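Local coordinates for lovastatin nonaketide synthase mokA (Monascus pilosus, PDB 6AD3), which builds the polyketide dihydromonacolin L from malonyl-CoA as an iterative type I polyketide synthase of monacolin K (lovastatin) biosynthesis, represented here by its condensation domain, at residues V72-L78 with L145-G151; F129-A134 with I182-L188; R124-I128 with L232-Q238. The protein carries 1 engineered substitution. All coordinates share one frame; numbering follows the deposited sequence.

Contact 1 of 3, residues V72-L78 with L145-G151; sequences VLALHPL and LAQIVFG
The imidazole of His76 meets Val149 at its edge: methyl CG2 lies in the ring plane, 3.8 Å from His76 CD2. On the other face of the sheet the ring of Phe150 has CG2 of its own strand neighbour Ile148 over one face, near the rim, while Val72 CG2 reaches its CE1 obliquely at 4.1 Å. Both rings decorate an antiparallel pair within a three-stranded sheet, where 72-77 is an outermost strand and 145-150 the central one, joined on its far side to 131-135. A classic beta bulge interrupts the pairing near its start: Leu73 and Ala74 both face Val149, whose O takes a 2.7 Å hydrogen bond from Leu73 N and a weak one from Ala74 N. Val149 N returns a bond to Ala74 O, closing the bulge, and from there the pairing is regular, with His76 and Gln147 a hydrogen-bonded pair. Val72 CG2 also packs on Ile148 CG2, and Leu75 lies beside Ile148, its CD2 4.0 Å from Ile148 CG1. At the strand's start Leu73 drapes CG and both methyls over Gly151 CA. At the other end Leu78 fits CD1 against Leu145 CB, near Trp86 of helix 80-91. The Gln147 side chain, extended beyond CG (chi2 -174°), carries its amide to the neighbouring strand, where NE2 donates to Pro77 O at 3.0 Å, the carbonyl oxygen lying in the amide plane.

Contact 2 of 3, residues F129-A134 with I182-L188; sequences FRTGFA and ITAGDTL
This is a buried contact in which the turn and loop leading into strand 188-195 pack against strand 131-135, at the edge of the three-stranded sheet, and the residues just before it. The carbonyl of Ile182 binds both segments: its O accepts from Phe133 N at 3.0 Å and from Gly185 N within the loop, the two donors coming from opposite faces of the carbonyl plane. Next to it Thr183 CA makes a short CH···O contact with Phe133 O, 3.2 Å. Gly132, with no side chain to run into Thr183 O, lets its CA come 3.8 Å from Gly185 CA. Ile182 CD1 rests on Phe133 CB, with CG1 held between N and the carbonyl carbon (chi1 64°). Further along, Leu188 sets CD1 over a face of the Phe129 ring, a CH-pi contact 3.9 Å from its centroid. Two waters bridge the gap: one donates to Phe129 O and Gly185 O, the other accepts from Thr131 N and Thr187 OG1. Thr187 pairs through its backbone with His207, while Ile182 touches His207 and Phe209. These two lie in the segment HRFVGDG, which aligns with the HHxxxDG motif of condensation domains but has arginine at the second histidine position.

Contact 3 of 3, residues R124-I128 with L232-Q238; sequences RRHEI and LDKHVPQ
Gln238 OE1 takes two hydrogen bonds: from Glu127 N at 2.8 Å and from a water that also accepts from Ile128 N. The other end of the same amide is used too, NE2 giving one hydrogen to Arg125 O at 3.1 Å, in the carbonyl plane. One side chain thus serves the backbone where helix 112-125 gives way to the turn, while Gln238 itself sits at the N-cap position of helix 239-251. A bend at chi2 (-71°) folds the amide against the Glu127 carboxylate, the two planes stacked only 11° apart with Glu127 CD 3.8 Å from Gln238 CD. Arg125 reaches the loop differently. Its guanidinium is sandwiched, Leu232 CD1 over one face and Val236 CG2 over the opposite one, and NH1 donates at its edge to Asp233 O at 3.0 Å. Val236 turns its other methyl, CG1, to His126 CD2, 3.4 Å away. NE of Arg125 forms a salt bridge with Glu222 of helix 213-227. Apolar faces and polar edges together therefore fix the rotation of the guanidinium, and the nearby Glu222 carboxylate probably stabilises its positive charge.

The first segments of contacts 3 and 2 form one continuous run from the end of helix 112-125 into strand 131-135, and contact 1 joins through the sheet. Contacts 1 and 2, with centres about 9 Å apart, share the three-stranded sheet: Ile148 N and Gly132 O, 2.8 Å apart, are hydrogen-bonded. Contact 3 lies about 16 Å from contact 1 and 17 Å from contact 2, centre to centre. It touches contact 1 where Val149 CG1 meets Glu127 CG at 3.7 Å, and contact 2 where Arg130 NE lies 2.9 Å from Arg124 O. Contact 2 touches His207 and Phe209, and Ile128 touches Val210, so contacts 2 and 3 both border the HRFVGDG segment.

Contact 1 of 3, residues V72-L78 with L145-G151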
ATOM      1  N   VAL A  72      24.117  -2.802  20.581  1.00 31.07           N
ATOM      2  CA  VAL A  72      23.668  -1.831  19.604  1.00 26.98           C
ATOM      3  C   VAL A  72      24.772  -1.587  18.594  1.00 28.28           C
ATOM      4  O   VAL A  72      25.909  -1.234  18.954  1.00 29.08           O
ATOM      5  CB  VAL A  72      23.300  -0.493  20.283  1.00 25.81           C
ATOM      6  CG1 VAL A  72      23.060   0.579  19.258  1.00 25.30           C
ATOM      7  CG2 VAL A  72      22.068  -0.666  21.153  1.00 27.88           C
ATOM      8  N   LEU A  73      24.476  -1.831  17.336  1.00 27.54           N
ATOM      9  CA  LEU A  73      25.464  -1.641  16.284  1.00 31.96           C
ATOM     10  C   LEU A  73      25.556  -0.179  15.834  1.00 33.46           C
ATOM     11  O   LEU A  73      26.643   0.340  15.586  1.00 31.58           O
ATOM     12  CB  LEU A  73      25.135  -2.549  15.088  1.00 38.05           C
ATOM     13  CG  LEU A  73      25.039  -4.049  15.406  1.00 49.21           C
ATOM     14  CD1 LEU A  73      24.920  -4.863  14.104  1.00 53.12           C
ATOM     15  CD2 LEU A  73      26.226  -4.515  16.243  1.00 47.94           C
ATOM     16  N   ALA A  74      24.418   0.475  15.660  1.00 24.02           N
ATOM     17  CA  ALA A  74      24.429   1.809  15.111  1.00 26.06           C
ATOM     18  C   ALA A  74      23.104   2.492  15.373  1.00 21.53           C
ATOM     19  O   ALA A  74      22.132   1.835  15.759  1.00 18.90           O
ATOM     20  CB  ALA A  74      24.698   1.752  13.606  1.00 30.00           C
ATOM     21  N   LEU A  75      23.127   3.818  15.243  1.00 19.98           N
ATOM     22  CA  LEU A  75      21.964   4.663  15.321  1.00 19.59           C
ATOM     23  C   LEU A  75      21.819   5.402  13.987  1.00 22.50           C
ATOM     24  O   LEU A  75      22.822   5.812  13.396  1.00 21.10           O
ATOM     25  CB  LEU A  75      22.162   5.682  16.427  1.00 23.24           C
ATOM     26  CG  LEU A  75      22.552   5.116  17.797  1.00 22.50           C
ATOM     27  CD1 LEU A  75      22.835   6.258  18.738  1.00 21.77           C
ATOM     28  CD2 LEU A  75      21.440   4.234  18.345  1.00 25.67           C
ATOM     29  N   HIS A  76      20.573   5.678  13.601  1.00 19.82           N
ATOM     30  CA  HIS A  76      20.253   6.386  12.349  1.00 18.90           C
ATOM     31  C   HIS A  76      19.009   7.195  12.531  1.00 18.50           C
ATOM     32  O   HIS A  76      18.101   6.785  13.227  1.00 19.20           O
ATOM     33  CB  HIS A  76      19.983   5.383  11.200  1.00 19.25           C
ATOM     34  CG  HIS A  76      21.103   4.434  10.946  1.00 17.53           C
ATOM     35  ND1 HIS A  76      22.170   4.749  10.142  1.00 21.21           N
ATOM     36  CD2 HIS A  76      21.269   3.142  11.295  1.00 19.01           C
ATOM     37  CE1 HIS A  76      23.000   3.724  10.096  1.00 20.74           C
ATOM     38  NE2 HIS A  76      22.460   2.728  10.762  1.00 19.82           N
ATOM     39  N   PRO A  77      18.897   8.296  11.800  1.00 21.93           N
ATOM     40  CA  PRO A  77      17.606   8.978  11.676  1.00 22.22           C
ATOM     41  C   PRO A  77      16.557   8.078  11.012  1.00 20.35           C
ATOM     42  O   PRO A  77      16.930   7.186  10.304  1.00 18.02           O
ATOM     43  CB  PRO A  77      17.917  10.178  10.773  1.00 25.40           C
ATOM     44  CG  PRO A  77      19.228   9.881  10.112  1.00 30.33           C
ATOM     45  CD  PRO A  77      19.936   8.816  10.885  1.00 25.26           C
ATOM     46  N   LEU A  78      15.268   8.336  11.266  1.00 19.56           N
ATOM     47  CA  LEU A  78      14.200   7.770  10.459  1.00 18.57           C
ATOM     48  C   LEU A  78      14.411   8.107   8.971  1.00 20.63           C
ATOM     49  O   LEU A  78      14.940   9.161   8.607  1.00 19.75           O
ATOM     50  CB  LEU A  78      12.843   8.261  10.944  1.00 19.49           C
ATOM     51  CG  LEU A  78      12.403   7.983  12.391  1.00 23.11           C
ATOM     52  CD1 LEU A  78      10.978   8.460  12.631  1.00 24.98           C
ATOM     53  CD2 LEU A  78      12.530   6.514  12.728  1.00 23.99           C
ATOM     54  N   LEU A 145      12.342  10.476  16.753  1.00 47.16           N
ATOM     55  CA  LEU A 145      12.528   9.065  16.983  1.00 36.89           C
ATOM     56  C   LEU A 145      13.804   8.782  16.215  1.00 29.08           C
ATOM     57  O   LEU A 145      14.153   9.529  15.333  1.00 31.88           O
ATOM     58  CB  LEU A 145      11.361   8.271  16.401  1.00 39.27           C
ATOM     59  CG  LEU A 145      10.565   7.300  17.265  1.00 43.52           C
ATOM     60  CD1 LEU A 145      10.084   7.908  18.562  1.00 41.33           C
ATOM     61  CD2 LEU A 145       9.414   6.669  16.512  1.00 37.96           C
ATOM     62  N   ALA A 146      14.537   7.749  16.590  1.00 23.08           N
ATOM     63  CA  ALA A 146      15.648   7.300  15.776  1.00 21.86           C
ATOM     64  C   ALA A 146      15.649   5.792  15.689  1.00 18.03           C
ATOM     65  O   ALA A 146      15.156   5.143  16.566  1.00 22.51           O
ATOM     66  CB  ALA A 146      16.973   7.793  16.310  1.00 22.54           C
ATOM     67  N   GLN A 147      16.229   5.262  14.627  1.00 19.55           N
ATOM     68  CA  GLN A 147      16.400   3.821  14.472  1.00 17.30           C
ATOM     69  C   GLN A 147      17.621   3.345  15.281  1.00 17.94           C
ATOM     70  O   GLN A 147      18.704   3.892  15.150  1.00 18.40           O
ATOM     71  CB  GLN A 147      16.642   3.462  12.995  1.00 16.61           C
ATOM     72  CG  GLN A 147      15.595   3.980  12.034  1.00 18.97           C
ATOM     73  CD  GLN A 147      15.834   3.454  10.630  1.00 18.69           C
ATOM     74  OE1 GLN A 147      15.532   2.295  10.347  1.00 19.53           O
ATOM     75  NE2 GLN A 147      16.428   4.274   9.777  1.00 17.96           N
ATOM     76  N   ILE A 148      17.421   2.323  16.089  1.00 16.55           N
ATOM     77  CA  ILE A 148      18.479   1.662  16.781  1.00 18.79           C
ATOM     78  C   ILE A 148      18.686   0.294  16.188  1.00 18.25           C
ATOM     79  O   ILE A 148      17.782  -0.541  16.224  1.00 17.42           O
ATOM     80  CB  ILE A 148      18.097   1.446  18.242  1.00 20.21           C
ATOM     81  CG1 ILE A 148      17.751   2.758  18.887  1.00 24.51           C
ATOM     82  CG2 ILE A 148      19.209   0.722  18.975  1.00 22.93           C
ATOM     83  CD1 ILE A 148      16.867   2.594  20.128  1.00 32.80           C
ATOM     84  N   VAL A 149      19.855   0.056  15.615  1.00 19.09           N
ATOM     85  CA  VAL A 149      20.113  -1.236  14.975  1.00 19.97           C
ATOM     86  C   VAL A 149      20.818  -2.124  15.960  1.00 22.16           C
ATOM     87  O   VAL A 149      21.892  -1.792  16.424  1.00 22.03           O
ATOM     88  CB  VAL A 149      20.958  -1.090  13.696  1.00 22.42           C
ATOM     89  CG1 VAL A 149      21.274  -2.457  13.108  1.00 24.81           C
ATOM     90  CG2 VAL A 149      20.222  -0.233  12.679  1.00 18.32           C
ATOM     91  N   PHE A 150      20.176  -3.220  16.328  1.00 18.75           N
ATOM     92  CA  PHE A 150      20.713  -4.146  17.289  1.00 22.27           C
ATOM     93  C   PHE A 150      21.537  -5.206  16.584  1.00 24.53           C
ATOM     94  O   PHE A 150      21.273  -5.555  15.421  1.00 24.24           O
ATOM     95  CB  PHE A 150      19.588  -4.824  18.067  1.00 22.45           C
ATOM     96  CG  PHE A 150      18.764  -3.883  18.886  1.00 24.07           C
ATOM     97  CD1 PHE A 150      19.224  -3.441  20.126  1.00 26.56           C
ATOM     98  CD2 PHE A 150      17.493  -3.531  18.493  1.00 25.23           C
ATOM     99  CE1 PHE A 150      18.457  -2.576  20.899  1.00 28.08           C
ATOM    100  CE2 PHE A 150      16.688  -2.725  19.306  1.00 30.64           C
ATOM    101  CZ  PHE A 150      17.185  -2.223  20.491  1.00 29.84           C
ATOM    102  N   GLY A 151      22.474  -5.795  17.311  1.00 24.33           N
ATOM    103  CA  GLY A 151      23.283  -6.885  16.755  1.00 22.91           C
ATOM    104  C   GLY A 151      22.439  -8.123  16.483  1.00 23.50           C
ATOM    105  O   GLY A 151      22.696  -8.883  15.525  1.00 25.37           O
TER

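Contact 2 of 3, residues F129-A134 with I182-L188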
ATOM      1  N   PHE A 129      14.990  -5.628  10.403  1.00 12.64           N
ATOM      2  CA  PHE A 129      14.246  -6.594  11.200  1.00 13.66           C
ATOM      3  C   PHE A 129      14.871  -6.783  12.574  1.00 13.65           C
ATOM      4  O   PHE A 129      14.368  -7.599  13.386  1.00 16.62           O
ATOM      5  CB  PHE A 129      14.136  -7.947  10.475  1.00 12.84           C
ATOM      6  CG  PHE A 129      13.370  -7.884   9.182  1.00 12.21           C
ATOM      7  CD1 PHE A 129      12.445  -6.867   8.938  1.00 13.21           C
ATOM      8  CD2 PHE A 129      13.594  -8.830   8.192  1.00 12.70           C
ATOM      9  CE1 PHE A 129      11.749  -6.815   7.744  1.00 13.94           C
ATOM     10  CE2 PHE A 129      12.875  -8.798   7.010  1.00 13.84           C
ATOM     11  CZ  PHE A 129      11.978  -7.788   6.768  1.00 12.84           C
ATOM     12  N   ARG A 130      15.987  -6.088  12.824  1.00 14.80           N
ATOM     13  CA  ARG A 130      16.572  -5.999  14.168  1.00 16.78           C
ATOM     14  C   ARG A 130      16.744  -4.553  14.570  1.00 15.52           C
ATOM     15  O   ARG A 130      17.770  -4.123  15.183  1.00 18.91           O
ATOM     16  CB  ARG A 130      17.862  -6.795  14.296  1.00 19.42           C
ATOM     17  CG  ARG A 130      18.720  -6.871  13.111  1.00 23.31           C
ATOM     18  CD  ARG A 130      19.805  -7.932  13.318  1.00 24.42           C
ATOM     19  NE  ARG A 130      20.588  -8.059  12.115  1.00 25.95           N
ATOM     20  CZ  ARG A 130      21.583  -7.277  11.762  1.00 27.19           C
ATOM     21  NH1 ARG A 130      22.205  -7.514  10.637  1.00 27.47           N
ATOM     22  NH2 ARG A 130      22.050  -6.355  12.579  1.00 24.16           N
ATOM     23  N   THR A 131      15.728  -3.776  14.232  1.00 15.52           N
ATOM     24  CA  THR A 131      15.721  -2.364  14.512  1.00 15.65           C
ATOM     25  C   THR A 131      14.639  -1.992  15.529  1.00 17.34           C
ATOM     26  O   THR A 131      13.472  -2.382  15.414  1.00 16.12           O
ATOM     27  CB  THR A 131      15.573  -1.554  13.203  1.00 15.45           C
ATOM     28  OG1 THR A 131      16.790  -1.701  12.431  1.00 14.47           O
ATOM     29  CG2 THR A 131      15.367  -0.076  13.483  1.00 15.59           C
ATOM     30  N   GLY A 132      15.037  -1.214  16.520  1.00 17.45           N
ATOM     31  CA  GLY A 132      14.074  -0.535  17.360  1.00 18.59           C
ATOM     32  C   GLY A 132      13.979   0.938  17.069  1.00 18.25           C
ATOM     33  O   GLY A 132      14.774   1.499  16.321  1.00 18.26           O
ATOM     34  N   PHE A 133      12.999   1.588  17.672  1.00 19.85           N
ATOM     35  CA  PHE A 133      12.724   2.973  17.375  1.00 19.96           C
ATOM     36  C   PHE A 133      12.544   3.692  18.699  1.00 25.61           C
ATOM     37  O   PHE A 133      11.639   3.388  19.457  1.00 22.54           O
ATOM     38  CB  PHE A 133      11.449   3.126  16.531  1.00 20.34           C
ATOM     39  CG  PHE A 133      11.528   2.464  15.168  1.00 16.95           C
ATOM     40  CD1 PHE A 133      11.366   1.110  15.035  1.00 16.00           C
ATOM     41  CD2 PHE A 133      11.948   3.191  14.079  1.00 18.20           C
ATOM     42  CE1 PHE A 133      11.603   0.489  13.815  1.00 16.67           C
ATOM     43  CE2 PHE A 133      12.175   2.588  12.852  1.00 17.42           C
ATOM     44  CZ  PHE A 133      11.951   1.237  12.712  1.00 16.14           C
ATOM     45  N   ALA A 134      13.464   4.580  19.011  1.00 25.39           N
ATOM     46  CA  ALA A 134      13.573   5.108  20.391  1.00 30.33           C
ATOM     47  C   ALA A 134      13.427   6.600  20.357  1.00 26.87           C
ATOM     48  O   ALA A 134      13.798   7.265  19.372  1.00 23.99           O
ATOM     49  CB  ALA A 134      14.908   4.720  21.002  1.00 29.67           C
ATOM     50  N   ILE A 182       7.650  -1.110  19.518  1.00 17.49           N
ATOM     51  CA  ILE A 182       8.731  -0.762  18.566  1.00 20.12           C
ATOM     52  C   ILE A 182       9.995  -0.233  19.261  1.00 19.19           C
ATOM     53  O   ILE A 182      11.105  -0.416  18.753  1.00 18.01           O
ATOM     54  CB  ILE A 182       8.260   0.212  17.457  1.00 21.76           C
ATOM     55  CG1 ILE A 182       7.848   1.548  18.032  1.00 23.65           C
ATOM     56  CG2 ILE A 182       7.097  -0.408  16.678  1.00 21.67           C
ATOM     57  CD1 ILE A 182       7.606   2.596  16.982  1.00 24.32           C
ATOM     58  N   THR A 183       9.837   0.354  20.460  1.00 19.78           N
ATOM     59  CA  THR A 183      10.966   0.782  21.219  1.00 22.05           C
ATOM     60  C   THR A 183      11.929  -0.348  21.475  1.00 25.20           C
ATOM     61  O   THR A 183      13.131  -0.148  21.425  1.00 29.41           O
ATOM     62  CB  THR A 183      10.556   1.397  22.586  1.00 25.55           C
ATOM     63  OG1 THR A 183       9.496   2.340  22.384  1.00 34.74           O
ATOM     64  CG2 THR A 183      11.735   2.120  23.167  1.00 31.35           C
ATOM     65  N   ALA A 184      11.404  -1.548  21.657  1.00 18.44           N
ATOM     66  CA  ALA A 184      12.199  -2.720  21.992  1.00 24.01           C
ATOM     67  C   ALA A 184      12.586  -3.568  20.754  1.00 23.18           C
ATOM     68  O   ALA A 184      12.982  -4.736  20.897  1.00 23.15           O
ATOM     69  CB  ALA A 184      11.436  -3.580  23.003  1.00 27.41           C
ATOM     70  N   GLY A 185      12.240  -3.069  19.568  1.00 18.42           N
ATOM     71  CA  GLY A 185      12.480  -3.803  18.346  1.00 19.89           C
ATOM     72  C   GLY A 185      11.502  -4.922  18.083  1.00 17.60           C
ATOM     73  O   GLY A 185      11.765  -5.788  17.268  1.00 16.67           O
ATOM     74  N   ASP A 186      10.309  -4.799  18.648  1.00 16.74           N
ATOM     75  CA  ASP A 186       9.217  -5.740  18.393  1.00 16.69           C
ATOM     76  C   ASP A 186       8.353  -5.148  17.288  1.00 14.88           C
ATOM     77  O   ASP A 186       7.654  -4.155  17.515  1.00 16.89           O
ATOM     78  CB  ASP A 186       8.371  -5.898  19.689  1.00 18.32           C
ATOM     79  CG  ASP A 186       7.160  -6.740  19.485  1.00 18.21           C
ATOM     80  OD1 ASP A 186       7.312  -7.811  18.892  1.00 22.07           O
ATOM     81  OD2 ASP A 186       6.038  -6.310  19.833  1.00 20.37           O
ATOM     82  N   THR A 187       8.609  -5.593  16.056  1.00 14.78           N
ATOM     83  CA  THR A 187       8.131  -4.925  14.861  1.00 13.98           C
ATOM     84  C   THR A 187       7.504  -5.855  13.825  1.00 15.17           C
ATOM     85  O   THR A 187       6.926  -5.372  12.844  1.00 13.64           O
ATOM     86  CB  THR A 187       9.268  -4.164  14.157  1.00 13.56           C
ATOM     87  OG1 THR A 187      10.277  -5.113  13.741  1.00 14.01           O
ATOM     88  CG2 THR A 187       9.876  -3.140  15.095  1.00 15.07           C
ATOM     89  N   LEU A 188       7.595  -7.176  14.032  1.00 13.95           N
ATOM     90  CA  LEU A 188       7.171  -8.159  13.018  1.00 16.19           C
ATOM     91  C   LEU A 188       6.503  -9.340  13.726  1.00 19.23           C
ATOM     92  O   LEU A 188       6.833  -9.658  14.907  1.00 21.40           O
ATOM     93  CB  LEU A 188       8.399  -8.712  12.317  1.00 20.83           C
ATOM     94  CG  LEU A 188       9.034  -8.109  11.101  1.00 26.61           C
ATOM     95  CD1 LEU A 188       9.978  -9.179  10.499  1.00 26.03           C
ATOM     96  CD2 LEU A 188       8.009  -7.680  10.052  1.00 22.03           C
TER
HETATM   97  O   HOH W   1      14.091  -6.728  16.181  1.00 19.35           O
HETATM   98  O   HOH W   2      12.754  -4.316  13.583  1.00 15.23           O

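Contact 3 of 3, residues R124-I128 with L232-Q238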
ATOM      1  N   ARG A 124      17.918 -12.290  10.912  1.00 18.08           N
ATOM      2  CA  ARG A 124      19.317 -11.964  11.109  1.00 19.61           C
ATOM      3  C   ARG A 124      19.941 -11.183   9.952  1.00 20.88           C
ATOM      4  O   ARG A 124      20.764 -10.272  10.185  1.00 18.19           O
ATOM      5  CB  ARG A 124      20.110 -13.246  11.313  1.00 25.08           C
ATOM      6  CG  ARG A 124      21.594 -13.071  11.337  1.00 33.36           C
ATOM      7  CD  ARG A 124      22.243 -14.310  11.967  1.00 50.65           C
ATOM      8  NE  ARG A 124      21.662 -15.556  11.442  1.00 56.49           N
ATOM      9  CZ  ARG A 124      20.776 -16.334  12.085  1.00 51.88           C
ATOM     10  NH1 ARG A 124      20.356 -16.045  13.321  1.00 47.53           N
ATOM     11  NH2 ARG A 124      20.310 -17.414  11.480  1.00 31.91           N
ATOM     12  N   ARG A 125      19.569 -11.524   8.715  1.00 17.13           N
ATOM     13  CA  ARG A 125      20.170 -10.896   7.528  1.00 18.00           C
ATOM     14  C   ARG A 125      19.953  -9.413   7.451  1.00 15.99           C
ATOM     15  O   ARG A 125      20.804  -8.678   6.894  1.00 17.73           O
ATOM     16  CB  ARG A 125      19.620 -11.547   6.225  1.00 22.85           C
ATOM     17  CG  ARG A 125      20.469 -12.722   5.757  1.00 28.32           C
ATOM     18  CD  ARG A 125      19.733 -13.557   4.721  1.00 26.41           C
ATOM     19  NE  ARG A 125      19.404 -12.766   3.542  1.00 25.87           N
ATOM     20  CZ  ARG A 125      20.285 -12.408   2.613  1.00 25.00           C
ATOM     21  NH1 ARG A 125      21.555 -12.863   2.660  1.00 21.07           N
ATOM     22  NH2 ARG A 125      19.867 -11.753   1.574  1.00 37.32           N
ATOM     23  N   HIS A 126      18.746  -8.974   7.816  1.00 14.41           N
ATOM     24  CA  HIS A 126      18.298  -7.618   7.523  1.00 14.57           C
ATOM     25  C   HIS A 126      18.238  -6.768   8.785  1.00 15.38           C
ATOM     26  O   HIS A 126      17.442  -7.019   9.693  1.00 15.65           O
ATOM     27  CB  HIS A 126      16.928  -7.665   6.853  1.00 14.43           C
ATOM     28  CG  HIS A 126      16.948  -8.337   5.527  1.00 14.16           C
ATOM     29  ND1 HIS A 126      16.699  -9.688   5.366  1.00 18.54           N
ATOM     30  CD2 HIS A 126      17.452  -7.913   4.353  1.00 12.27           C
ATOM     31  CE1 HIS A 126      16.898 -10.014   4.098  1.00 13.07           C
ATOM     32  NE2 HIS A 126      17.313  -8.939   3.460  1.00 17.90           N
ATOM     33  N   GLU A 127      19.016  -5.709   8.776  1.00 14.44           N
ATOM     34  CA  GLU A 127      19.071  -4.791   9.886  1.00 14.19           C
ATOM     35  C   GLU A 127      17.695  -4.280  10.287  1.00 14.81           C
ATOM     36  O   GLU A 127      17.414  -4.136  11.463  1.00 13.99           O
ATOM     37  CB  GLU A 127      19.980  -3.620   9.540  1.00 15.63           C
ATOM     38  CG  GLU A 127      21.447  -3.929   9.671  1.00 17.38           C
ATOM     39  CD  GLU A 127      22.340  -2.785   9.238  1.00 19.52           C
ATOM     40  OE1 GLU A 127      21.873  -1.661   9.092  1.00 17.51           O
ATOM     41  OE2 GLU A 127      23.551  -2.989   9.253  1.00 22.00           O
ATOM     42  N   ILE A 128      16.843  -3.995   9.308  1.00 13.27           N
ATOM     43  CA  ILE A 128      15.541  -3.375   9.571  1.00 12.65           C
ATOM     44  C   ILE A 128      14.637  -4.333  10.375  1.00 14.28           C
ATOM     45  O   ILE A 128      13.738  -3.895  11.052  1.00 14.41           O
ATOM     46  CB  ILE A 128      14.864  -2.907   8.249  1.00 13.56           C
ATOM     47  CG1 ILE A 128      13.616  -2.062   8.522  1.00 13.84           C
ATOM     48  CG2 ILE A 128      14.480  -4.079   7.370  1.00 14.67           C
ATOM     49  CD1 ILE A 128      13.877  -0.813   9.339  1.00 15.72           C
ATOM     50  N   LEU A 232      21.932 -17.632  -0.103  1.00 24.94           N
ATOM     51  CA  LEU A 232      21.683 -16.297  -0.591  1.00 22.92           C
ATOM     52  C   LEU A 232      23.027 -15.573  -0.706  1.00 24.79           C
ATOM     53  O   LEU A 232      24.019 -15.987  -0.108  1.00 26.64           O
ATOM     54  CB  LEU A 232      20.723 -15.542   0.356  1.00 23.63           C
ATOM     55  CG  LEU A 232      19.342 -16.197   0.559  1.00 23.22           C
ATOM     56  CD1 LEU A 232      18.497 -15.437   1.587  1.00 24.34           C
ATOM     57  CD2 LEU A 232      18.608 -16.291  -0.785  1.00 28.28           C
ATOM     58  N   ASP A 233      23.046 -14.503  -1.487  1.00 29.11           N
ATOM     59  CA  ASP A 233      24.202 -13.635  -1.577  1.00 30.11           C
ATOM     60  C   ASP A 233      24.546 -13.095  -0.200  1.00 28.79           C
ATOM     61  O   ASP A 233      23.657 -12.656   0.541  1.00 25.32           O
ATOM     62  CB  ASP A 233      23.897 -12.459  -2.503  1.00 31.32           C
ATOM     63  CG  ASP A 233      24.023 -12.810  -3.951  1.00 42.85           C
ATOM     64  OD1 ASP A 233      24.620 -13.859  -4.267  1.00 46.67           O
ATOM     65  OD2 ASP A 233      23.453 -12.076  -4.773  1.00 51.52           O
ATOM     66  N   LYS A 234      25.841 -12.974   0.072  1.00 25.51           N
ATOM     67  CA  LYS A 234      26.350 -12.382   1.312  1.00 31.14           C
ATOM     68  C   LYS A 234      26.046 -10.889   1.388  1.00 26.05           C
ATOM     69  O   LYS A 234      25.855 -10.344   2.462  1.00 26.73           O
ATOM     70  CB  LYS A 234      27.868 -12.573   1.393  1.00 40.82           C
ATOM     71  CG  LYS A 234      28.432 -12.359   2.784  1.00 57.85           C
ATOM     72  CD  LYS A 234      27.721 -13.247   3.811  1.00 68.81           C
ATOM     73  CE  LYS A 234      28.516 -13.368   5.106  1.00 70.43           C
ATOM     74  NZ  LYS A 234      29.858 -13.957   4.853  1.00 76.97           N
ATOM     75  N   HIS A 235      26.061 -10.228   0.239  1.00 25.13           N
ATOM     76  CA  HIS A 235      25.794  -8.805   0.165  1.00 27.04           C
ATOM     77  C   HIS A 235      24.322  -8.579   0.466  1.00 22.95           C
ATOM     78  O   HIS A 235      23.455  -9.126  -0.224  1.00 24.89           O
ATOM     79  CB  HIS A 235      26.109  -8.265  -1.234  1.00 29.13           C
ATOM     80  CG  HIS A 235      25.594  -6.877  -1.466  1.00 24.65           C
ATOM     81  ND1 HIS A 235      25.914  -5.822  -0.639  1.00 25.77           N
ATOM     82  CD2 HIS A 235      24.704  -6.391  -2.372  1.00 27.70           C
ATOM     83  CE1 HIS A 235      25.231  -4.749  -1.005  1.00 26.58           C
ATOM     84  NE2 HIS A 235      24.528  -5.056  -2.087  1.00 26.29           N
ATOM     85  N   VAL A 236      24.027  -7.713   1.443  1.00 21.47           N
ATOM     86  CA  VAL A 236      22.615  -7.349   1.752  1.00 18.41           C
ATOM     87  C   VAL A 236      22.484  -5.850   1.783  1.00 19.73           C
ATOM     88  O   VAL A 236      23.200  -5.176   2.535  1.00 19.05           O
ATOM     89  CB  VAL A 236      22.173  -7.942   3.141  1.00 20.81           C
ATOM     90  CG1 VAL A 236      20.727  -7.543   3.494  1.00 22.66           C
ATOM     91  CG2 VAL A 236      22.307  -9.440   3.139  1.00 24.11           C
ATOM     92  N   PRO A 237      21.625  -5.293   0.945  1.00 16.99           N
ATOM     93  CA  PRO A 237      21.420  -3.866   0.984  1.00 19.25           C
ATOM     94  C   PRO A 237      20.579  -3.463   2.189  1.00 19.37           C
ATOM     95  O   PRO A 237      19.415  -3.829   2.297  1.00 18.43           O
ATOM     96  CB  PRO A 237      20.709  -3.572  -0.333  1.00 22.89           C
ATOM     97  CG  PRO A 237      20.049  -4.830  -0.698  1.00 22.69           C
ATOM     98  CD  PRO A 237      20.890  -5.938  -0.157  1.00 21.34           C
ATOM     99  N   GLN A 238      21.184  -2.761   3.131  1.00 17.47           N
ATOM    100  CA  GLN A 238      20.513  -2.542   4.382  1.00 15.30           C
ATOM    101  C   GLN A 238      19.678  -1.254   4.308  1.00 14.06           C
ATOM    102  O   GLN A 238      20.101  -0.238   3.708  1.00 16.15           O
ATOM    103  CB  GLN A 238      21.527  -2.461   5.516  1.00 16.20           C
ATOM    104  CG  GLN A 238      22.382  -3.727   5.660  1.00 17.45           C
ATOM    105  CD  GLN A 238      21.605  -4.891   6.181  1.00 17.26           C
ATOM    106  OE1 GLN A 238      20.407  -4.764   6.534  1.00 17.56           O
ATOM    107  NE2 GLN A 238      22.293  -6.024   6.358  1.00 18.09           N
TER
HETATM  108  O   HOH W   3      17.745  -3.889   6.313  1.00 15.37           O